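Local coordinates for protein alkaline phosphatase D (Bacillus subtilis, PDB 2YEQ) that hydrolyses phosphate esters at an active site that holds iron and calcium ions, at residues A[125-130]-A[167-172]; A[151-156]-A[184-189]. All blocks are in the same frame, centred on the assembly; numbering follows the deposited sequence.

Interaction 1: A[125-130]-A[167-172]. With EDO (1,2-ethanediol), chain F.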
loop_
_atom_site.group_PDB
_atom_site.type_symbol
_atom_site.label_atom_id
_atom_site.label_comp_id
_atom_site.label_asym_id
_atom_site.label_seq_id
_atom_site.Cartn_x
_atom_site.Cartn_y
_atom_site.Cartn_z
ATOM N N GLN A 125 0.936 5.961 -6.014
ATOM C CA GLN A 125 0.408 6.108 -7.364
ATOM C C GLN A 125 -0.046 7.532 -7.697
ATOM O O GLN A 125 -1.150 7.725 -8.202
ATOM C CB GLN A 125 -0.725 5.104 -7.584
ATOM C CG GLN A 125 -1.876 5.148 -6.594
ATOM C CD GLN A 125 -2.617 3.864 -6.523
ATOM O OE1 GLN A 125 -2.022 2.775 -6.642
ATOM N NE2 GLN A 125 -3.926 3.948 -6.290
ATOM N N GLN A 126 0.834 8.498 -7.470
ATOM C CA GLN A 126 0.536 9.908 -7.733
ATOM C C GLN A 126 -0.030 9.996 -9.168
ATOM O O GLN A 126 0.663 9.739 -10.136
ATOM C CB GLN A 126 1.782 10.783 -7.587
ATOM C CG GLN A 126 1.591 12.116 -6.853
ATOM C CD GLN A 126 0.823 13.179 -7.666
ATOM O OE1 GLN A 126 -0.074 12.845 -8.399
ATOM N NE2 GLN A 126 1.192 14.468 -7.518
ATOM N N TYR A 127 -1.302 10.352 -9.276
ATOM C CA TYR A 127 -2.027 10.367 -10.554
ATOM C C TYR A 127 -1.388 11.271 -11.569
ATOM O O TYR A 127 -1.365 10.971 -12.788
ATOM C CB TYR A 127 -3.476 10.781 -10.286
ATOM C CG TYR A 127 -4.439 10.832 -11.458
ATOM C CD1 TYR A 127 -5.162 9.690 -11.844
ATOM C CD2 TYR A 127 -4.674 12.016 -12.135
ATOM C CE1 TYR A 127 -6.071 9.748 -12.884
ATOM C CE2 TYR A 127 -5.578 12.070 -13.185
ATOM C CZ TYR A 127 -6.266 10.945 -13.554
ATOM O OH TYR A 127 -7.158 11.003 -14.608
ATOM N N GLU A 128 -0.824 12.366 -11.081
ATOM C CA GLU A 128 -0.261 13.369 -11.972
ATOM C C GLU A 128 1.093 12.959 -12.552
ATOM O O GLU A 128 1.516 13.504 -13.586
ATOM C CB GLU A 128 -0.052 14.684 -11.217
ATOM C CG GLU A 128 -1.306 15.243 -10.539
ATOM C CD GLU A 128 -1.007 16.591 -9.869
ATOM O OE1 GLU A 128 -0.014 16.683 -9.060
ATOM O OE2 GLU A 128 -1.721 17.562 -10.205
ATOM N N HIS A 129 1.788 12.040 -11.881
ATOM C CA HIS A 129 3.174 11.726 -12.242
ATOM C C HIS A 129 3.325 10.724 -13.392
ATOM O O HIS A 129 4.396 10.638 -13.995
ATOM C CB HIS A 129 3.949 11.245 -11.015
ATOM C CG HIS A 129 4.201 12.343 -10.028
ATOM N ND1 HIS A 129 5.087 12.226 -8.979
ATOM C CD2 HIS A 129 3.702 13.603 -9.961
ATOM C CE1 HIS A 129 5.101 13.357 -8.293
ATOM N NE2 HIS A 129 4.271 14.207 -8.870
ATOM N N GLY A 130 2.264 9.997 -13.695
ATOM C CA GLY A 130 2.309 9.087 -14.826
ATOM C C GLY A 130 1.040 8.300 -14.983
ATOM O O GLY A 130 0.109 8.438 -14.189
ATOM N N ASN A 167 4.433 16.682 -14.672
ATOM C CA ASN A 167 3.082 16.257 -14.295
ATOM C C ASN A 167 2.186 16.076 -15.526
ATOM O O ASN A 167 1.542 17.029 -16.003
ATOM C CB ASN A 167 2.462 17.231 -13.295
ATOM C CG ASN A 167 2.943 16.976 -11.881
ATOM O OD1 ASN A 167 3.926 16.254 -11.687
ATOM N ND2 ASN A 167 2.243 17.535 -10.889
ATOM N N VAL A 168 2.092 14.835 -15.992
ATOM C CA VAL A 168 1.436 14.550 -17.266
ATOM C C VAL A 168 -0.083 14.544 -17.161
ATOM O O VAL A 168 -0.762 14.708 -18.170
ATOM C CB VAL A 168 1.971 13.221 -17.888
ATOM C CG1 VAL A 168 3.455 13.386 -18.222
ATOM C CG2 VAL A 168 1.731 12.023 -16.960
ATOM N N ARG A 169 -0.605 14.294 -15.956
ATOM C CA ARG A 169 -2.023 14.463 -15.665
ATOM C C ARG A 169 -2.150 15.476 -14.523
ATOM O O ARG A 169 -1.137 15.910 -13.961
ATOM C CB ARG A 169 -2.677 13.138 -15.293
ATOM C CG ARG A 169 -2.504 12.005 -16.328
ATOM C CD ARG A 169 -3.441 10.840 -16.063
ATOM N NE ARG A 169 -2.875 9.907 -15.069
ATOM C CZ ARG A 169 -3.354 8.705 -14.800
ATOM N NH1 ARG A 169 -4.443 8.279 -15.408
ATOM N NH2 ARG A 169 -2.754 7.914 -13.912
ATOM N N THR A 170 -3.377 15.836 -14.179
ATOM C CA THR A 170 -3.633 16.973 -13.276
ATOM C C THR A 170 -4.690 16.617 -12.261
ATOM O O THR A 170 -5.761 16.112 -12.625
ATOM C CB THR A 170 -4.121 18.195 -14.087
ATOM O OG1 THR A 170 -3.146 18.495 -15.088
ATOM C CG2 THR A 170 -4.309 19.438 -13.165
ATOM N N HIS A 171 -4.429 16.909 -10.986
ATOM C CA HIS A 171 -5.428 16.700 -9.973
ATOM C C HIS A 171 -6.689 17.496 -10.273
ATOM O O HIS A 171 -6.628 18.539 -10.912
ATOM C CB HIS A 171 -4.866 17.031 -8.585
ATOM C CG HIS A 171 -4.077 15.917 -7.986
ATOM N ND1 HIS A 171 -2.887 16.121 -7.315
ATOM C CD2 HIS A 171 -4.295 14.579 -7.971
ATOM C CE1 HIS A 171 -2.416 14.951 -6.907
ATOM N NE2 HIS A 171 -3.261 14.003 -7.272
ATOM N N ASN A 172 -7.819 16.959 -9.823
ATOM C CA ASN A 172 -9.160 17.442 -10.152
ATOM C C ASN A 172 -9.577 18.680 -9.379
ATOM O O ASN A 172 -10.536 19.344 -9.767
ATOM C CB ASN A 172 -10.191 16.344 -9.857
ATOM C CG ASN A 172 -10.355 16.050 -8.327
ATOM O OD1 ASN A 172 -9.391 15.717 -7.626
ATOM N ND2 ASN A 172 -11.576 16.169 -7.831
HETATM C C1 EDO F . -8.612 22.092 -11.016
HETATM O O1 EDO F . -7.791 21.279 -11.862
HETATM C C2 EDO F . -7.756 22.951 -10.103
HETATM O O2 EDO F . -8.595 23.839 -9.368
HETATM O O HOH W 1 -0.168 19.089 -11.749
#

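Interaction 2: A[151-156]-A[184-189]. With FE (Fe (III) ion), chain B; CA (calcium ion), chain C; EDO (1,2-ethanediol), chain D.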
loop_
_atom_site.group_PDB
_atom_site.type_symbol
_atom_site.label_atom_id
_atom_site.label_comp_id
_atom_site.label_asym_id
_atom_site.label_seq_id
_atom_site.Cartn_x
_atom_site.Cartn_y
_atom_site.Cartn_z
ATOM N N ASP A 151 -0.391 5.531 0.066
ATOM C CA ASP A 151 -0.401 6.571 -0.915
ATOM C C ASP A 151 -1.199 6.096 -2.136
ATOM O O ASP A 151 -0.781 6.259 -3.266
ATOM C CB ASP A 151 1.001 7.022 -1.289
ATOM C CG ASP A 151 1.744 7.724 -0.143
ATOM O OD1 ASP A 151 1.210 7.811 0.972
ATOM O OD2 ASP A 151 2.917 8.141 -0.389
ATOM N N TYR A 152 -2.356 5.511 -1.857
ATOM C CA TYR A 152 -3.318 5.160 -2.893
ATOM C C TYR A 152 -3.906 6.394 -3.577
ATOM O O TYR A 152 -4.219 6.337 -4.773
ATOM C CB TYR A 152 -4.417 4.319 -2.289
ATOM C CG TYR A 152 -5.361 3.682 -3.274
ATOM C CD1 TYR A 152 -6.404 4.407 -3.835
ATOM C CD2 TYR A 152 -5.242 2.329 -3.613
ATOM C CE1 TYR A 152 -7.306 3.811 -4.730
ATOM C CE2 TYR A 152 -6.151 1.719 -4.519
ATOM C CZ TYR A 152 -7.175 2.477 -5.068
ATOM O OH TYR A 152 -8.061 1.906 -5.948
ATOM N N ILE A 153 -4.097 7.483 -2.818
ATOM C CA ILE A 153 -4.328 8.814 -3.388
ATOM C C ILE A 153 -3.305 9.782 -2.825
ATOM O O ILE A 153 -2.646 9.454 -1.840
ATOM C CB ILE A 153 -5.735 9.382 -3.064
ATOM C CG1 ILE A 153 -5.912 9.585 -1.546
ATOM C CG2 ILE A 153 -6.838 8.478 -3.639
ATOM C CD1 ILE A 153 -7.087 10.516 -1.174
ATOM N N TYR A 154 -3.154 10.937 -3.482
ATOM C CA TYR A 154 -2.401 12.070 -2.961
ATOM C C TYR A 154 -3.401 13.235 -2.839
ATOM O O TYR A 154 -4.407 13.277 -3.567
ATOM C CB TYR A 154 -1.209 12.455 -3.855
ATOM C CG TYR A 154 -0.056 11.466 -3.779
ATOM C CD1 TYR A 154 -0.188 10.163 -4.294
ATOM C CD2 TYR A 154 1.132 11.805 -3.153
ATOM C CE1 TYR A 154 0.839 9.242 -4.212
ATOM C CE2 TYR A 154 2.193 10.888 -3.060
ATOM C CZ TYR A 154 2.029 9.600 -3.574
ATOM O OH TYR A 154 3.047 8.693 -3.516
ATOM N N GLU A 155 -3.092 14.162 -1.941
ATOM C CA GLU A 155 -4.033 15.198 -1.500
ATOM C C GLU A 155 -3.893 16.535 -2.185
ATOM O O GLU A 155 -4.748 17.427 -2.017
ATOM C CB GLU A 155 -3.899 15.372 0.020
ATOM C CG GLU A 155 -2.704 16.257 0.468
ATOM C CD GLU A 155 -1.401 15.479 0.642
ATOM O OE1 GLU A 155 -1.308 14.334 0.131
ATOM O OE2 GLU A 155 -0.451 16.030 1.258
ATOM N N TYR A 156 -2.818 16.701 -2.943
ATOM C CA TYR A 156 -2.434 17.986 -3.486
ATOM C C TYR A 156 -3.413 18.592 -4.495
ATOM O O TYR A 156 -4.238 17.895 -5.080
ATOM C CB TYR A 156 -1.063 17.889 -4.142
ATOM C CG TYR A 156 0.035 17.525 -3.165
ATOM C CD1 TYR A 156 0.502 18.457 -2.251
ATOM C CD2 TYR A 156 0.588 16.245 -3.141
ATOM C CE1 TYR A 156 1.490 18.133 -1.343
ATOM C CE2 TYR A 156 1.565 15.906 -2.234
ATOM C CZ TYR A 156 2.000 16.842 -1.326
ATOM O OH TYR A 156 2.975 16.508 -0.422
ATOM N N ASN A 184 -14.199 12.844 -4.120
ATOM C CA ASN A 184 -13.927 13.175 -5.499
ATOM C C ASN A 184 -12.504 12.809 -5.914
ATOM O O ASN A 184 -12.255 12.388 -7.056
ATOM C CB ASN A 184 -14.236 14.651 -5.794
ATOM C CG ASN A 184 -15.731 14.956 -5.739
ATOM O OD1 ASN A 184 -16.550 14.036 -5.774
ATOM N ND2 ASN A 184 -16.085 16.242 -5.618
ATOM N N ARG A 185 -11.553 12.960 -4.998
ATOM C CA ARG A 185 -10.183 12.572 -5.316
ATOM C C ARG A 185 -10.098 11.036 -5.457
ATOM O O ARG A 185 -9.441 10.557 -6.380
ATOM C CB ARG A 185 -9.220 13.044 -4.236
ATOM C CG ARG A 185 -7.766 12.719 -4.502
ATOM C CD ARG A 185 -7.233 13.376 -5.731
ATOM N NE ARG A 185 -7.507 14.813 -5.877
ATOM C CZ ARG A 185 -6.723 15.809 -5.482
ATOM N NH1 ARG A 185 -5.582 15.569 -4.827
ATOM N NH2 ARG A 185 -7.087 17.078 -5.751
ATOM N N HIS A 186 -10.714 10.284 -4.549
ATOM C CA HIS A 186 -10.795 8.804 -4.709
ATOM C C HIS A 186 -11.425 8.426 -6.054
ATOM O O HIS A 186 -10.948 7.529 -6.736
ATOM C CB HIS A 186 -11.544 8.091 -3.587
ATOM C CG HIS A 186 -10.699 7.811 -2.379
ATOM N ND1 HIS A 186 -10.088 6.636 -2.012
ATOM C CD2 HIS A 186 -10.331 8.677 -1.455
ATOM C CE1 HIS A 186 -9.429 6.825 -0.866
ATOM N NE2 HIS A 186 -9.532 8.072 -0.535
ATOM N N ALA A 187 -12.481 9.134 -6.445
ATOM C CA ALA A 187 -13.118 8.895 -7.727
ATOM C C ALA A 187 -12.192 9.203 -8.901
ATOM O O ALA A 187 -12.208 8.466 -9.896
ATOM C CB ALA A 187 -14.424 9.699 -7.829
ATOM N N GLN A 188 -11.384 10.264 -8.812
ATOM C CA GLN A 188 -10.463 10.588 -9.896
ATOM C C GLN A 188 -9.489 9.440 -10.142
ATOM O O GLN A 188 -9.266 9.052 -11.280
ATOM C CB GLN A 188 -9.657 11.854 -9.624
ATOM C CG GLN A 188 -8.593 12.114 -10.674
ATOM C CD GLN A 188 -7.852 13.420 -10.481
ATOM O OE1 GLN A 188 -7.459 13.758 -9.356
ATOM N NE2 GLN A 188 -7.636 14.162 -11.584
ATOM N N TYR A 189 -8.876 8.957 -9.065
ATOM C CA TYR A 189 -7.879 7.876 -9.128
ATOM C C TYR A 189 -8.503 6.562 -9.576
ATOM O O TYR A 189 -7.976 5.902 -10.456
ATOM C CB TYR A 189 -7.183 7.688 -7.748
ATOM C CG TYR A 189 -6.041 8.664 -7.502
ATOM C CD1 TYR A 189 -6.246 10.035 -7.555
ATOM C CD2 TYR A 189 -4.773 8.213 -7.167
ATOM C CE1 TYR A 189 -5.215 10.923 -7.325
ATOM C CE2 TYR A 189 -3.726 9.088 -6.946
ATOM C CZ TYR A 189 -3.958 10.452 -6.992
ATOM O OH TYR A 189 -2.920 11.332 -6.791
HETATM FE FE FE B . 4.287 8.154 -2.047
HETATM CA CA CA C . 3.984 7.875 1.875
HETATM C C1 EDO D . -15.447 18.828 -3.793
HETATM O O1 EDO D . -16.426 19.870 -3.616
HETATM C C2 EDO D . -14.280 19.266 -4.688
HETATM O O2 EDO D . -13.811 18.185 -5.505
HETATM O O HOH W 2 3.530 5.537 0.906
#

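Interaction 1: A[125-130]-A[167-172]
Y127 and R169 join two loops of the calcineurin-like phosphatase fold, one following strand 117-122, just beyond the iron ligand C124, the other leading to helix 179-190. The R169 guanidinium lies flat over one face of the Y127 ring, planes 14° apart, with CZ 3.8 Å from the ring centroid in a cation-pi stack, while CD adds a CH-pi contact to the same face. CG of Y127 is anti to the backbone N (chi1 -178°) and beside the carbonyl carbon, which lets R169 meet ring and carbonyl together: NE donates to Y127 O at 2.9 Å. NH2 makes a weak bond to G130 O, and NH1 a salt bridge to D192. With an alanine in place of Y127, the guanidinium would probably lose its stacking partner and a gap would open over that face, although its polar bonds could remain. E128 O accepts from R169 N, and E128 CG sits over the centre of the H171 ring, 3.7 Å from the centroid, the carboxylate continuing the stack at 21°. Q126 NE2 donates almost straight to the anti side of E128 OE1 at 3.0 Å, helping fix the carboxylate's rotation; H171 N meets E128 OE2, also anti, at 2.9 Å.

Interaction 2: A[151-156]-A[184-189]
Three hydrogen bonds from R185 to backbone carbonyls tie helix 179-190 to the segment 151-156. R185 NH1 donates to Y154 O at 2.9 Å and to Y156 O at 2.7 Å, the latter in the carbonyl plane on a lone pair; NH2 adds a weak bond to Y156 O. CG packs on I153 CD1, and beyond it bends at chi2 and chi3 (62° and 48°) turn the guanidinium edge toward both carbonyls. A further weak bond runs from Y154 N to Y189 OH, 3.3 Å away; this hydroxyl also pairs with H171.

In this metal-bearing loop of the calcineurin-like phosphatase fold, apolar contacts centre on I153. Its CG2 stands almost exactly over the H186 ring, 4.0 Å from the centroid and 1° off the normal, and CD1 approaches NE2 of the same imidazole. On the Y189 side, I153 CA rests over the ring face in a CH-pi contact, and CG2 lies 3.9 Å from Y189 CG.

Metal coordination extends from the far side of the loop. D151 OD2 bridges the ions, 2.1 Å from iron and 2.5 Å from calcium. Y154 OH binds iron at 2.0 Å and hydrogen-bonds to S412; C124 and H382 also coordinate iron, while D209, D210 and D380 join D151 at calcium.

The two contacts have centres about 10 Å apart, and their segments alternate along the chain: 125-130, 151-156, 167-172, then 184-189. The first follows strand 117-122 and the next two lie in the long loop after strand 145-148; these strands are parallel neighbours in the ten-stranded mixed sheet. The fourth is on helix 179-190, which follows that loop. Interaction 1 meets interaction 2 directly through probable hydrogen bonds, N172 OD1 with R185 NE and H171 NE2 with Y189 OH. R185, and more weakly Y189, hold the backbone at the iron ligand Y154, and both probably bond to 167-172 of the same loop, which packs in turn on 125-130, next to the iron ligand C124.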